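Local coordinates for restriction endonuclease S subunits (Thermoanaerobacter tengcongensis, PDB 3OKG), which probably serves as the DNA-binding specificity subunit of a type I restriction-modification system, working with M subunits in the methyltransferase, at residues Asn144-Ser149 and Tyr165-Pro170; Glu206-Thr211 and Val372-Gln377; Ile291-Pro296 and Lys353-Val358. All coordinates share one frame; numbering follows the deposited sequence.

Interaction 1: residues Asn144-Ser149 and Tyr165-Pro170; sequences NQLTAS and YNTLIP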
loop_
_atom_site.group_PDB
_atom_site.type_symbol
_atom_site.label_atom_id
_atom_site.label_comp_id
_atom_site.label_asym_id
_atom_site.label_seq_id
_atom_site.Cartn_x
_atom_site.Cartn_y
_atom_site.Cartn_z
ATOM N N ASN A 144 -13.516 -15.787 13.326
ATOM C CA ASN A 144 -13.497 -15.336 14.697
ATOM C C ASN A 144 -14.196 -16.334 15.625
ATOM O O ASN A 144 -14.076 -16.253 16.861
ATOM C CB ASN A 144 -14.102 -13.936 14.775
ATOM C CG ASN A 144 -13.170 -12.838 14.167
ATOM O OD1 ASN A 144 -11.996 -13.085 13.821
ATOM N ND2 ASN A 144 -13.707 -11.622 14.041
ATOM N N GLN A 145 -14.898 -17.295 15.029
ATOM C CA GLN A 145 -15.581 -18.330 15.820
ATOM C C GLN A 145 -14.716 -19.564 16.079
ATOM O O GLN A 145 -15.078 -20.452 16.872
ATOM C CB GLN A 145 -16.865 -18.762 15.121
ATOM C CG GLN A 145 -17.960 -17.722 15.107
ATOM C CD GLN A 145 -19.207 -18.291 14.457
ATOM O OE1 GLN A 145 -19.768 -19.262 14.944
ATOM N NE2 GLN A 145 -19.623 -17.711 13.337
ATOM N N LEU A 146 -13.563 -19.629 15.420
ATOM C CA LEU A 146 -12.734 -20.832 15.516
ATOM C C LEU A 146 -11.822 -20.736 16.736
ATOM O O LEU A 146 -10.757 -20.126 16.703
ATOM C CB LEU A 146 -11.929 -21.022 14.226
ATOM C CG LEU A 146 -12.860 -21.220 13.023
ATOM C CD1 LEU A 146 -11.992 -21.232 11.756
ATOM C CD2 LEU A 146 -13.664 -22.504 13.145
ATOM N N THR A 147 -12.249 -21.340 17.827
ATOM C CA THR A 147 -11.553 -21.113 19.081
ATOM C C THR A 147 -10.106 -21.599 19.127
ATOM O O THR A 147 -9.272 -20.969 19.784
ATOM C CB THR A 147 -12.371 -21.698 20.240
ATOM O OG1 THR A 147 -12.528 -23.105 20.054
ATOM C CG2 THR A 147 -13.693 -21.062 20.210
ATOM N N ALA A 148 -9.805 -22.693 18.420
ATOM C CA ALA A 148 -8.446 -23.221 18.395
ATOM C C ALA A 148 -7.443 -22.262 17.737
ATOM O O ALA A 148 -6.229 -22.471 17.839
ATOM C CB ALA A 148 -8.389 -24.600 17.716
ATOM N N SER A 149 -7.938 -21.211 17.086
ATOM C CA SER A 149 -7.041 -20.192 16.529
ATOM C C SER A 149 -6.592 -19.175 17.557
ATOM O O SER A 149 -5.573 -18.506 17.373
ATOM C CB SER A 149 -7.715 -19.436 15.374
ATOM O OG SER A 149 -7.913 -20.311 14.295
ATOM N N TYR A 165 -17.372 -26.777 10.540
ATOM C CA TYR A 165 -18.769 -27.135 10.306
ATOM C C TYR A 165 -19.658 -26.644 11.459
ATOM O O TYR A 165 -20.843 -26.414 11.269
ATOM C CB TYR A 165 -18.960 -28.645 10.143
ATOM C CG TYR A 165 -18.271 -29.261 8.940
ATOM C CD1 TYR A 165 -18.400 -28.694 7.659
ATOM C CD2 TYR A 165 -17.543 -30.426 9.070
ATOM C CE1 TYR A 165 -17.770 -29.280 6.541
ATOM C CE2 TYR A 165 -16.935 -31.024 7.973
ATOM C CZ TYR A 165 -17.055 -30.450 6.708
ATOM O OH TYR A 165 -16.409 -31.047 5.632
ATOM N N ASN A 166 -19.079 -26.470 12.643
ATOM C CA ASN A 166 -19.871 -26.064 13.807
ATOM C C ASN A 166 -20.136 -24.572 13.906
ATOM O O ASN A 166 -20.934 -24.123 14.742
ATOM C CB ASN A 166 -19.205 -26.565 15.105
ATOM C CG ASN A 166 -19.421 -28.047 15.317
ATOM O OD1 ASN A 166 -20.353 -28.629 14.754
ATOM N ND2 ASN A 166 -18.563 -28.673 16.134
ATOM N N THR A 167 -19.477 -23.786 13.058
ATOM C CA THR A 167 -19.638 -22.340 13.159
ATOM C C THR A 167 -21.063 -21.963 12.787
ATOM O O THR A 167 -21.694 -22.654 11.993
ATOM C CB THR A 167 -18.602 -21.543 12.284
ATOM O OG1 THR A 167 -18.797 -21.841 10.895
ATOM C CG2 THR A 167 -17.139 -21.843 12.712
ATOM N N LEU A 168 -21.570 -20.873 13.366
ATOM C CA LEU A 168 -22.899 -20.366 13.032
ATOM C C LEU A 168 -22.870 -19.441 11.828
ATOM O O LEU A 168 -21.979 -18.609 11.726
ATOM C CB LEU A 168 -23.464 -19.545 14.208
ATOM C CG LEU A 168 -23.818 -20.341 15.453
ATOM C CD1 LEU A 168 -24.487 -19.411 16.527
ATOM C CD2 LEU A 168 -24.738 -21.490 15.069
ATOM N N ILE A 169 -23.882 -19.542 10.963
ATOM C CA ILE A 169 -23.975 -18.695 9.783
ATOM C C ILE A 169 -25.412 -18.183 9.605
ATOM O O ILE A 169 -26.349 -18.893 9.913
ATOM C CB ILE A 169 -23.570 -19.480 8.487
ATOM C CG1 ILE A 169 -24.484 -20.689 8.249
ATOM C CG2 ILE A 169 -22.077 -19.883 8.551
ATOM C CD1 ILE A 169 -24.575 -21.153 6.719
ATOM N N PRO A 170 -25.568 -16.950 9.101
ATOM C CA PRO A 170 -26.884 -16.416 8.786
ATOM C C PRO A 170 -27.315 -16.986 7.442
ATOM O O PRO A 170 -26.526 -16.994 6.485
ATOM C CB PRO A 170 -26.628 -14.916 8.623
ATOM C CG PRO A 170 -25.195 -14.771 8.355
ATOM C CD PRO A 170 -24.506 -16.087 8.576
#
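The side-chain amide of Q145 lies alongside the backbone of L168 and bonds to both of its polar groups. OE1 of Q145 accepts L168 N at 2.9 Å, with the donor tilted 17° from the carbonyl plane. NE2 of Q145 donates to L168 O at 3.0 Å. That second bond is almost straight, 173° at the hydrogen, and it meets a lone pair in the carbonyl plane. The L168 oxygen also lies in the amide plane of Q145, so the pair of bonds fixes the rotation of the amide. The Q145 chain reaches L168 because it is extended beyond CG. NE2 has a further acceptor, F141 O, at the preceding helix 140-143.

L168 starts strand 168-171, which pairs antiparallel with strand 27-30 in the first DNA specificity domain. T167 and I169 make the backbone bonds to L31 and V29. The amide of Q145 takes the L168 groups between them, much as a neighbouring strand would.

Nearer the Q145 backbone the contact is apolar. CG2 of T167 meets L146 CD2 at 3.6 Å, the two side chains crossing at a slant. The same T167 CG2 lies 3.9 Å from Q145 CB. T167 has OG1 between its backbone N and carbonyl carbon (chi1 63°). This turns the methyl to L146 and Q145, while the hydroxyl bonds back to V164 O.

Interaction 2: residues Glu206-Thr211 and Val372-Gln377; sequences ELLMQT and VAYLDQ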
loop_
_atom_site.group_PDB
_atom_site.type_symbol
_atom_site.label_atom_id
_atom_site.label_comp_id
_atom_site.label_asym_id
_atom_site.label_seq_id
_atom_site.Cartn_x
_atom_site.Cartn_y
_atom_site.Cartn_z
ATOM N N GLU A 206 1.666 12.709 -12.616
ATOM C CA GLU A 206 3.123 12.829 -12.598
ATOM C C GLU A 206 3.611 13.487 -13.884
ATOM O O GLU A 206 4.479 14.359 -13.859
ATOM C CB GLU A 206 3.770 11.463 -12.402
ATOM C CG GLU A 206 3.695 10.983 -10.961
ATOM C CD GLU A 206 4.212 9.568 -10.789
ATOM O OE1 GLU A 206 4.745 9.001 -11.770
ATOM O OE2 GLU A 206 4.084 9.023 -9.673
ATOM N N LEU A 207 3.032 13.071 -15.006
ATOM C CA LEU A 207 3.387 13.610 -16.309
ATOM C C LEU A 207 3.062 15.106 -16.382
ATOM O O LEU A 207 3.841 15.919 -16.901
ATOM C CB LEU A 207 2.642 12.839 -17.401
ATOM C CG LEU A 207 3.408 12.536 -18.685
ATOM C CD1 LEU A 207 2.695 11.443 -19.481
ATOM C CD2 LEU A 207 3.568 13.801 -19.499
ATOM N N LEU A 208 1.904 15.464 -15.852
ATOM C CA LEU A 208 1.518 16.862 -15.725
ATOM C C LEU A 208 2.565 17.704 -14.975
ATOM O O LEU A 208 2.895 18.820 -15.396
ATOM C CB LEU A 208 0.171 16.966 -15.008
ATOM C CG LEU A 208 -0.338 18.387 -14.773
ATOM C CD1 LEU A 208 -0.208 19.242 -16.040
ATOM C CD2 LEU A 208 -1.768 18.371 -14.274
ATOM N N MET A 209 3.058 17.186 -13.858
ATOM C CA MET A 209 4.017 17.936 -13.043
ATOM C C MET A 209 5.292 18.149 -13.850
ATOM O O MET A 209 5.782 19.278 -13.990
ATOM C CB MET A 209 4.345 17.185 -11.762
ATOM C CG MET A 209 5.491 17.779 -10.958
ATOM S SD MET A 209 5.078 19.450 -10.394
ATOM C CE MET A 209 4.228 19.007 -8.919
ATOM N N GLN A 210 5.808 17.049 -14.387
ATOM C CA GLN A 210 7.016 17.063 -15.204
ATOM C C GLN A 210 6.900 18.039 -16.392
ATOM O O GLN A 210 7.812 18.827 -16.647
ATOM C CB GLN A 210 7.341 15.630 -15.648
ATOM C CG GLN A 210 8.568 15.483 -16.530
ATOM C CD GLN A 210 8.873 14.024 -16.856
ATOM O OE1 GLN A 210 9.364 13.277 -16.005
ATOM N NE2 GLN A 210 8.585 13.616 -18.094
ATOM N N THR A 211 5.763 18.011 -17.084
ATOM C CA THR A 211 5.468 18.926 -18.182
ATOM C C THR A 211 5.401 20.386 -17.732
ATOM O O THR A 211 5.914 21.294 -18.413
ATOM C CB THR A 211 4.126 18.551 -18.871
ATOM O OG1 THR A 211 4.258 17.279 -19.514
ATOM C CG2 THR A 211 3.744 19.595 -19.901
ATOM N N VAL A 372 3.980 29.327 -8.589
ATOM C CA VAL A 372 4.153 28.439 -7.420
ATOM C C VAL A 372 2.788 27.910 -6.918
ATOM O O VAL A 372 2.651 26.747 -6.537
ATOM C CB VAL A 372 4.934 29.123 -6.254
ATOM C CG1 VAL A 372 4.746 28.384 -4.945
ATOM C CG2 VAL A 372 6.448 29.166 -6.562
ATOM N N ALA A 373 1.780 28.765 -6.915
ATOM C CA ALA A 373 0.449 28.320 -6.490
ATOM C C ALA A 373 -0.058 27.178 -7.397
ATOM O O ALA A 373 -0.619 26.192 -6.931
ATOM C CB ALA A 373 -0.509 29.479 -6.500
ATOM N N TYR A 374 0.177 27.306 -8.696
ATOM C CA TYR A 374 -0.216 26.269 -9.641
ATOM C C TYR A 374 0.541 24.956 -9.428
ATOM O O TYR A 374 -0.065 23.893 -9.376
ATOM C CB TYR A 374 -0.059 26.756 -11.079
ATOM C CG TYR A 374 -0.196 25.659 -12.101
ATOM C CD1 TYR A 374 -1.442 25.080 -12.364
ATOM C CD2 TYR A 374 0.904 25.207 -12.810
ATOM C CE1 TYR A 374 -1.584 24.064 -13.304
ATOM C CE2 TYR A 374 0.774 24.192 -13.770
ATOM C CZ TYR A 374 -0.473 23.628 -14.009
ATOM O OH TYR A 374 -0.613 22.623 -14.946
ATOM N N LEU A 375 1.867 25.028 -9.327
ATOM C CA LEU A 375 2.694 23.845 -9.080
ATOM C C LEU A 375 2.359 23.176 -7.747
ATOM O O LEU A 375 2.415 21.959 -7.634
ATOM C CB LEU A 375 4.192 24.225 -9.073
ATOM C CG LEU A 375 4.782 24.708 -10.413
ATOM C CD1 LEU A 375 6.279 25.065 -10.198
ATOM C CD2 LEU A 375 4.622 23.664 -11.505
ATOM N N ASP A 376 2.080 23.983 -6.729
ATOM C CA ASP A 376 1.740 23.446 -5.420
ATOM C C ASP A 376 0.504 22.560 -5.522
ATOM O O ASP A 376 0.440 21.514 -4.873
ATOM C CB ASP A 376 1.453 24.574 -4.427
ATOM C CG ASP A 376 2.718 25.194 -3.864
ATOM O OD1 ASP A 376 3.823 24.645 -4.085
ATOM O OD2 ASP A 376 2.586 26.232 -3.191
ATOM N N GLN A 377 -0.479 22.992 -6.312
ATOM C CA GLN A 377 -1.705 22.193 -6.473
ATOM C C GLN A 377 -1.374 20.808 -7.057
ATOM O O GLN A 377 -1.802 19.788 -6.547
ATOM C CB GLN A 377 -2.724 22.950 -7.339
ATOM C CG GLN A 377 -3.918 22.137 -7.795
ATOM C CD GLN A 377 -5.191 22.438 -7.003
ATOM O OE1 GLN A 377 -5.144 22.918 -5.863
ATOM N NE2 GLN A 377 -6.340 22.155 -7.615
#
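M209 and L375 meet where helix 174-216 packs against helix 365-388. The two short segments run in broadly opposite directions. This is consistent with the antiparallel pair of long helices that joins the two recognition domains in type I specificity subunits.

The contact is by packing, with no hydrogen bond between the segments. M209 has its CG anti to the backbone N (chi1 171°) and then bends at chi2 and chi3. The bends carry CE to the backbone of the partner helix, 3.7 Å from L375 O. The sulfur SD of M209 lies 4.4 Å from L375 CD2. L375 is buried, and it also touches A212 and L213 of the first helix and Y329 of helix 324-333.

L208 and Y374 make a second, more exposed van der Waals contact, of a methyl with the hydroxyl end of the phenol. L208 CD1 comes 3.6 Å from Y374 OH.

The polar bonds lie within each helix or lead outside the pair. D376 OD1 bonds to Y329 OH. On the other helix L207 O accepts twice from T211, from N at 2.8 Å and from OG1 at 3.0 Å, the hydroxyl donor standing 41° above the carbonyl plane.

Interaction 3: residues Ile291-Pro296 and Lys353-Val358; sequences ISVRAP and KDLQNV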
loop_
_atom_site.group_PDB
_atom_site.type_symbol
_atom_site.label_atom_id
_atom_site.label_comp_id
_atom_site.label_asym_id
_atom_site.label_seq_id
_atom_site.Cartn_x
_atom_site.Cartn_y
_atom_site.Cartn_z
ATOM N N ILE A 291 20.982 22.524 0.808
ATOM C CA ILE A 291 21.274 21.653 -0.324
ATOM C C ILE A 291 22.511 20.818 -0.026
ATOM O O ILE A 291 23.438 21.301 0.613
ATOM C CB ILE A 291 21.452 22.464 -1.618
ATOM C CG1 ILE A 291 21.591 21.540 -2.827
ATOM C CG2 ILE A 291 22.634 23.421 -1.500
ATOM C CD1 ILE A 291 21.268 22.223 -4.140
ATOM N N SER A 292 22.508 19.561 -0.463
ATOM C CA SER A 292 23.622 18.662 -0.199
ATOM C C SER A 292 24.725 18.937 -1.196
ATOM O O SER A 292 24.484 18.954 -2.390
ATOM C CB SER A 292 23.181 17.205 -0.313
ATOM O OG SER A 292 24.298 16.334 -0.243
ATOM N N VAL A 293 25.939 19.159 -0.706
ATOM C CA VAL A 293 27.051 19.476 -1.602
ATOM C C VAL A 293 28.099 18.368 -1.581
ATOM O O VAL A 293 29.187 18.524 -2.137
ATOM C CB VAL A 293 27.701 20.827 -1.235
ATOM C CG1 VAL A 293 26.750 21.971 -1.552
ATOM C CG2 VAL A 293 28.090 20.853 0.255
ATOM N N ARG A 294 27.750 17.241 -0.965
ATOM C CA ARG A 294 28.708 16.166 -0.720
ATOM C C ARG A 294 28.692 14.847 -1.501
ATOM O O ARG A 294 29.435 14.681 -2.468
ATOM C CB ARG A 294 28.696 15.780 0.764
ATOM C CG ARG A 294 29.867 16.335 1.559
ATOM C CD ARG A 294 30.774 17.185 0.685
ATOM N NE ARG A 294 32.139 17.237 1.201
ATOM C CZ ARG A 294 32.598 16.465 2.179
ATOM N NH1 ARG A 294 31.799 15.576 2.755
ATOM N NH2 ARG A 294 33.854 16.580 2.585
ATOM N N ALA A 295 27.914 13.903 -0.982
ATOM C CA ALA A 295 27.891 12.543 -1.493
ATOM C C ALA A 295 26.729 12.356 -2.444
ATOM O O ALA A 295 26.931 12.044 -3.618
ATOM C CB ALA A 295 27.807 11.548 -0.347
ATOM N N PRO A 296 25.511 12.511 -1.937
ATOM C CA PRO A 296 24.314 12.480 -2.782
ATOM C C PRO A 296 23.968 13.915 -3.136
ATOM O O PRO A 296 23.158 14.541 -2.454
ATOM C CB PRO A 296 23.252 11.892 -1.856
ATOM C CG PRO A 296 24.019 11.049 -0.900
ATOM C CD PRO A 296 25.326 11.758 -0.684
ATOM N N LYS A 353 31.196 28.619 -6.066
ATOM C CA LYS A 353 31.147 29.197 -7.397
ATOM C C LYS A 353 30.154 28.462 -8.299
ATOM O O LYS A 353 29.377 29.097 -9.004
ATOM C CB LYS A 353 32.542 29.258 -8.017
ATOM C CG LYS A 353 33.110 30.668 -8.073
ATOM C CD LYS A 353 32.446 31.459 -9.205
ATOM C CE LYS A 353 33.300 32.629 -9.681
ATOM N NZ LYS A 353 32.975 33.006 -11.100
ATOM N N ASP A 354 30.165 27.132 -8.250
ATOM C CA ASP A 354 29.181 26.326 -8.970
ATOM C C ASP A 354 27.767 26.833 -8.710
ATOM O O ASP A 354 27.044 27.186 -9.643
ATOM C CB ASP A 354 29.282 24.858 -8.551
ATOM C CG ASP A 354 30.549 24.196 -9.055
ATOM O OD1 ASP A 354 31.231 24.801 -9.915
ATOM O OD2 ASP A 354 30.862 23.074 -8.592
ATOM N N LEU A 355 27.394 26.884 -7.436
ATOM C CA LEU A 355 26.055 27.299 -7.042
ATOM C C LEU A 355 25.760 28.704 -7.504
ATOM O O LEU A 355 24.681 28.979 -8.008
ATOM C CB LEU A 355 25.903 27.241 -5.527
ATOM C CG LEU A 355 25.104 26.097 -4.902
ATOM C CD1 LEU A 355 24.989 24.910 -5.834
ATOM C CD2 LEU A 355 25.709 25.708 -3.560
ATOM N N GLN A 356 26.718 29.602 -7.318
ATOM C CA GLN A 356 26.512 30.991 -7.695
ATOM C C GLN A 356 26.306 31.135 -9.207
ATOM O O GLN A 356 25.653 32.076 -9.660
ATOM C CB GLN A 356 27.707 31.846 -7.265
ATOM C CG GLN A 356 27.858 32.049 -5.755
ATOM C CD GLN A 356 29.085 32.882 -5.415
ATOM O OE1 GLN A 356 30.084 32.846 -6.133
ATOM N NE2 GLN A 356 29.011 33.640 -4.326
ATOM N N ASN A 357 26.874 30.208 -9.976
ATOM C CA ASN A 357 26.884 30.316 -11.436
ATOM C C ASN A 357 25.681 29.684 -12.131
ATOM O O ASN A 357 25.525 29.821 -13.346
ATOM C CB ASN A 357 28.146 29.668 -11.997
ATOM C CG ASN A 357 29.350 30.569 -11.913
ATOM O OD1 ASN A 357 29.218 31.777 -11.727
ATOM N ND2 ASN A 357 30.537 29.985 -12.064
ATOM N N VAL A 358 24.869 28.960 -11.370
ATOM C CA VAL A 358 23.633 28.356 -11.883
ATOM C C VAL A 358 22.716 29.436 -12.425
ATOM O O VAL A 358 22.342 30.343 -11.685
ATOM C CB VAL A 358 22.898 27.619 -10.737
ATOM C CG1 VAL A 358 21.530 27.135 -11.192
ATOM C CG2 VAL A 358 23.756 26.458 -10.225
#
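N357 N bonds to D354 O at 3.0 Å in the helix that presents L355 to I291 and V293, and a weak bond from V358 N reaches the same D354 O at 3.3 Å. The side chain of D354 bonds back to T351 N, just ahead of the helix, through OD2. These bonds all stay within helix 352-357 and the residues beside it. None crosses to I291-P296.

What crosses is apolar, and it comes from a single methyl. CD2 of L355 lies 4.4 Å from I291 CG2. It is also 4.4 Å from V293 CG1. The two methyls it meets are themselves 4.4 Å apart, I291 CG2 to V293 CG1, so the three carbons form a nearly equilateral triangle.

I291 belongs to strand 289-292 of the four-stranded antiparallel sheet in the second DNA specificity domain. Helix 352-357 packs on this sheet through L355, which also touches I239 and M241 of strand 237-241 and A314 of strand 313-318. I350 touches both L355 and V293, and its backbone bonds to that of V293.

In L355, chi1 of -105° and chi2 of 21° lie away from staggered values, which may mean some strain. V293 has CG1 anti to its carbonyl carbon, which places that methyl at L355.

S292 does not touch helix 352-357; its side chain touches K263. The bond from S292 OG to P296 O, 3.1 Å and well out of the carbonyl plane, spans a loop whose R294 and A295 are poorly ordered.

The three contacts follow the modular plan of the chain. Interaction 1 comes first and lies in the first specificity domain. Its strand 168-171 leads into helix 174-216, which carries one side of interaction 2. The two centres are about 52 Å apart. Interaction 2 joins that helix to helix 365-388, which follows strand 359-362 near the end of the chain. Interaction 3 is nested along the chain between the two segments of interaction 2, on the sheet of the second domain. Its centre is about 25 Å from that of interaction 2 and about 64 Å from that of interaction 1. No two of them touch. The long helices thus link and space two separate domains, consistent with recognition of a two-part DNA site.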